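Local coordinates for tryptophanyl-tRNA synthetase (Mycoplasma pneumoniae, PDB 2YY5), which probably catalyses the ATP-dependent attachment of tryptophan to its cognate tRNA, as a homodimeric class I aminoacyl-tRNA synthetase, at residues G10-G15 with L45-V50. The protein carries 1 engineered substitution. Sequence-based numbering, arbitrary orientation.
Sequences GIQASG and LHSITV. With WSA (5'-O-[(L-tryptophylamino)sulfonyl]adenosine), chain J.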
ATOM      1  N   GLY B  10      14.796  10.393   2.259  1.00 18.50           N
ATOM      2  CA  GLY B  10      14.010  10.085   3.432  1.00 20.56           C
ATOM      3  C   GLY B  10      14.848   9.412   4.498  1.00 19.21           C
ATOM      4  O   GLY B  10      15.757   8.637   4.193  1.00 17.86           O
ATOM      5  N   ILE B  11      14.548   9.719   5.754  1.00 18.96           N
ATOM      6  CA  ILE B  11      15.269   9.127   6.872  1.00 16.91           C
ATOM      7  C   ILE B  11      14.277   8.526   7.851  1.00 16.90           C
ATOM      8  O   ILE B  11      13.303   9.172   8.245  1.00 17.53           O
ATOM      9  CB  ILE B  11      16.121  10.174   7.624  1.00 16.23           C
ATOM     10  CG1 ILE B  11      17.141  10.807   6.668  1.00 23.33           C
ATOM     11  CG2 ILE B  11      16.843   9.510   8.791  1.00 14.07           C
ATOM     12  CD1 ILE B  11      17.800  12.062   7.215  1.00 27.60           C
ATOM     13  N   GLN B  12      14.524   7.277   8.230  1.00 16.02           N
ATOM     14  CA  GLN B  12      13.669   6.583   9.185  1.00 20.07           C
ATOM     15  C   GLN B  12      14.075   7.051  10.581  1.00 24.28           C
ATOM     16  O   GLN B  12      15.266   7.212  10.868  1.00 21.68           O
ATOM     17  CB  GLN B  12      13.863   5.069   9.064  1.00 20.68           C
ATOM     18  CG  GLN B  12      12.699   4.325   8.431  1.00 28.43           C
ATOM     19  CD  GLN B  12      12.968   2.830   8.276  1.00 28.34           C
ATOM     20  OE1 GLN B  12      13.787   2.413   7.450  1.00 21.17           O
ATOM     21  NE2 GLN B  12      12.283   2.019   9.080  1.00 15.22           N
ATOM     22  N   ALA B  13      13.093   7.287  11.447  1.00 24.03           N
ATOM     23  CA  ALA B  13      13.391   7.728  12.804  1.00 23.45           C
ATOM     24  C   ALA B  13      13.700   6.507  13.666  1.00 26.14           C
ATOM     25  O   ALA B  13      13.205   5.409  13.402  1.00 27.43           O
ATOM     26  CB  ALA B  13      12.212   8.512  13.387  1.00 14.57           C
ATOM     27  N   SER B  14      14.514   6.714  14.698  1.00 27.07           N
ATOM     28  CA  SER B  14      14.910   5.644  15.594  1.00 25.63           C
ATOM     29  C   SER B  14      15.871   6.151  16.662  1.00 29.37           C
ATOM     30  O   SER B  14      16.789   6.928  16.374  1.00 28.94           O
ATOM     31  CB  SER B  14      15.593   4.527  14.798  1.00 27.29           C
ATOM     32  OG  SER B  14      16.234   3.609  15.660  1.00 20.79           O
ATOM     33  N   GLY B  15      15.666   5.701  17.896  1.00 27.57           N
ATOM     34  CA  GLY B  15      16.541   6.106  18.979  1.00 23.73           C
ATOM     35  C   GLY B  15      17.923   5.566  18.696  1.00 23.46           C
ATOM     36  O   GLY B  15      18.868   5.809  19.439  1.00 27.39           O
ATOM     37  N   LEU B  45       6.456   5.606   7.528  1.00 22.70           N
ATOM     38  CA  LEU B  45       5.645   4.564   6.904  1.00 19.73           C
ATOM     39  C   LEU B  45       6.538   3.342   6.682  1.00 19.47           C
ATOM     40  O   LEU B  45       6.054   2.227   6.505  1.00 25.65           O
ATOM     41  CB  LEU B  45       5.055   5.058   5.575  1.00 15.08           C
ATOM     42  CG  LEU B  45       4.024   6.189   5.711  1.00 15.87           C
ATOM     43  CD1 LEU B  45       3.544   6.605   4.344  1.00 19.02           C
ATOM     44  CD2 LEU B  45       2.845   5.740   6.567  1.00  9.77           C
ATOM     45  N   HIS B  46       7.850   3.572   6.710  1.00 22.16           N
ATOM     46  CA  HIS B  46       8.843   2.515   6.542  1.00 20.23           C
ATOM     47  C   HIS B  46       9.158   1.901   7.895  1.00 19.41           C
ATOM     48  O   HIS B  46       9.540   0.738   7.988  1.00 25.02           O
ATOM     49  CB  HIS B  46      10.119   3.084   5.912  1.00 16.84           C
ATOM     50  CG  HIS B  46       9.988   3.350   4.445  1.00 19.27           C
ATOM     51  ND1 HIS B  46      10.119   2.359   3.498  1.00 15.56           N
ATOM     52  CD2 HIS B  46       9.661   4.475   3.769  1.00 19.46           C
ATOM     53  CE1 HIS B  46       9.874   2.861   2.302  1.00 15.04           C
ATOM     54  NE2 HIS B  46       9.593   4.143   2.436  1.00 14.81           N
ATOM     55  N   SER B  47       8.973   2.690   8.946  1.00 21.47           N
ATOM     56  CA  SER B  47       9.242   2.238  10.306  1.00 21.94           C
ATOM     57  C   SER B  47       8.224   1.214  10.797  1.00 20.90           C
ATOM     58  O   SER B  47       8.584   0.249  11.476  1.00 23.34           O
ATOM     59  CB  SER B  47       9.266   3.435  11.256  1.00  8.11           C
ATOM     60  OG  SER B  47      10.299   4.318  10.892  1.00 16.68           O
ATOM     61  N   ILE B  48       6.957   1.426  10.452  1.00 17.48           N
ATOM     62  CA  ILE B  48       5.902   0.512  10.870  1.00 17.00           C
ATOM     63  C   ILE B  48       5.808  -0.755  10.016  1.00 15.36           C
ATOM     64  O   ILE B  48       4.785  -1.434  10.034  1.00 19.05           O
ATOM     65  CB  ILE B  48       4.520   1.199  10.871  1.00 15.62           C
ATOM     66  CG1 ILE B  48       4.127   1.609   9.452  1.00 10.65           C
ATOM     67  CG2 ILE B  48       4.537   2.415  11.779  1.00 13.06           C
ATOM     68  CD1 ILE B  48       2.668   2.015   9.347  1.00 19.15           C
ATOM     69  N   THR B  49       6.852  -1.069   9.253  1.00 15.04           N
ATOM     70  CA  THR B  49       6.822  -2.286   8.453  1.00 15.99           C
ATOM     71  C   THR B  49       7.202  -3.469   9.342  1.00 17.84           C
ATOM     72  O   THR B  49       7.133  -4.619   8.922  1.00 17.82           O
ATOM     73  CB  THR B  49       7.759  -2.221   7.209  1.00 14.34           C
ATOM     74  OG1 THR B  49       9.079  -1.826   7.596  1.00 16.62           O
ATOM     75  CG2 THR B  49       7.207  -1.241   6.183  1.00 19.36           C
ATOM     76  N   VAL B  50       7.606  -3.171  10.574  1.00 18.91           N
ATOM     77  CA  VAL B  50       7.943  -4.201  11.560  1.00 27.40           C
ATOM     78  C   VAL B  50       7.224  -3.825  12.857  1.00 30.19           C
ATOM     79  O   VAL B  50       6.790  -2.683  13.016  1.00 33.54           O
ATOM     80  CB  VAL B  50       9.485  -4.302  11.844  1.00 29.15           C
ATOM     81  CG1 VAL B  50      10.204  -4.923  10.657  1.00 21.20           C
ATOM     82  CG2 VAL B  50      10.062  -2.932  12.148  1.00 17.32           C
TER
HETATM   83  CD2 WSA J1351      14.298   6.773   1.641  1.00  8.48           C
HETATM   84  CE3 WSA J1351      15.533   7.372   1.419  1.00 13.39           C
HETATM   85  CZ3 WSA J1351      15.732   8.125   0.268  1.00  7.01           C
HETATM   86  CH2 WSA J1351      14.699   8.275  -0.654  1.00  7.52           C
HETATM   87  CZ2 WSA J1351      13.467   7.674  -0.429  1.00  8.15           C
HETATM   88  CE2 WSA J1351      13.269   6.921   0.722  1.00 10.33           C
HETATM   89  N11 WSA J1351      12.212   6.266   1.199  1.00  8.53           N
HETATM   90  CD1 WSA J1351      12.523   5.717   2.369  1.00  9.92           C
HETATM   91  CG  WSA J1351      13.786   6.002   2.678  1.00  7.70           C
HETATM   92  CB  WSA J1351      14.520   5.573   3.947  1.00 12.19           C
HETATM   93  CA  WSA J1351      15.719   4.677   3.628  1.00 17.01           C
HETATM   94  NH3 WSA J1351      15.288   3.486   2.884  1.00  5.23           N
HETATM   95  C   WSA J1351      16.380   4.251   4.941  1.00 18.47           C
HETATM   96  O   WSA J1351      15.876   3.369   5.628  1.00 36.46           O
HETATM   97  NS  WSA J1351      17.498   4.878   5.289  1.00 26.68           N
HETATM   98  S   WSA J1351      17.761   4.718   6.891  1.00 28.05           S
HETATM   99  O1S WSA J1351      16.619   5.309   7.662  1.00 10.99           O
HETATM  100  O2S WSA J1351      17.879   3.267   7.252  1.00 20.32           O
HETATM  101  O5' WSA J1351      18.978   5.422   7.165  1.00 17.98           O
HETATM  102  C5' WSA J1351      19.088   6.784   6.738  1.00  8.26           C
HETATM  103  C4' WSA J1351      20.264   7.059   5.795  1.00 17.17           C
HETATM  104  O4' WSA J1351      21.494   6.653   6.420  1.00 10.38           O
HETATM  105  C3' WSA J1351      20.182   6.308   4.464  1.00 19.43           C
HETATM  106  O3' WSA J1351      20.652   7.150   3.407  1.00 19.60           O
HETATM  107  C2' WSA J1351      21.168   5.163   4.689  1.00 23.26           C
HETATM  108  O2' WSA J1351      21.686   4.719   3.431  1.00 20.23           O
HETATM  109  C1' WSA J1351      22.253   5.936   5.435  1.00 10.25           C
HETATM  110  N9  WSA J1351      23.178   4.992   6.109  1.00 16.91           N
HETATM  111  C8  WSA J1351      22.802   4.011   6.926  1.00 12.79           C
HETATM  112  N7  WSA J1351      23.877   3.391   7.406  1.00 17.08           N
HETATM  113  C5  WSA J1351      24.951   3.985   6.887  1.00 11.42           C
HETATM  114  C4  WSA J1351      24.502   5.000   6.053  1.00 13.77           C
HETATM  115  N3  WSA J1351      25.402   5.755   5.401  1.00 14.55           N
HETATM  116  C2  WSA J1351      26.698   5.540   5.552  1.00 11.78           C
HETATM  117  N1  WSA J1351      27.155   4.585   6.340  1.00 19.08           N
HETATM  118  C6  WSA J1351      26.315   3.791   7.022  1.00 19.36           C
HETATM  119  N6  WSA J1351      26.780   2.839   7.829  1.00 22.81           N
HETATM  120  O   HOH W   1      10.393   7.283  11.112  1.00 23.22           O
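Gln12 meets His46 and Ser47 just beyond the C-terminal end of strand 6-11, where the chain enters the predicted HIGH region of this class I synthetase. At the strand end, Gly10 lies against the ligand's indole, its O 3.1 Å from WSA CE3. Gln12 N donates to the sulfonyl oxygen WSA O1S (2.9 Å, 156° at the hydrogen). The Gln12 side chain, straight about CB-CG (chi2 177°) with the amide turned out of the chain's line (chi3 -71°), reaches across to segment 45-50 at about a right angle to His46. There Gln12 CD lies 3.7 Å from His46 CB, and Gln12 CG is 3.4 Å from Ser47 OG. The amide NE2 comes near His46 O, but the angle is too poor for a hydrogen bond; that carbonyl accepts instead from Thr49 OG1 at 2.6 Å. Next along, Ala13 N donates to a water also hydrogen-bonded to Ser47 OG, bridging the segments. His46 offers a ring face to the indole: WSA CD1 sits 3.2 Å above its plane, toward the rim, while His46 NE2 is hydrogen-bonded to Asp142 OD2. With no direct hydrogen bond across it, the contact relies on van der Waals packing and one water, and both segments contribute to the tryptophanyl-adenylate pocket that the sulfamoyl analogue occupies.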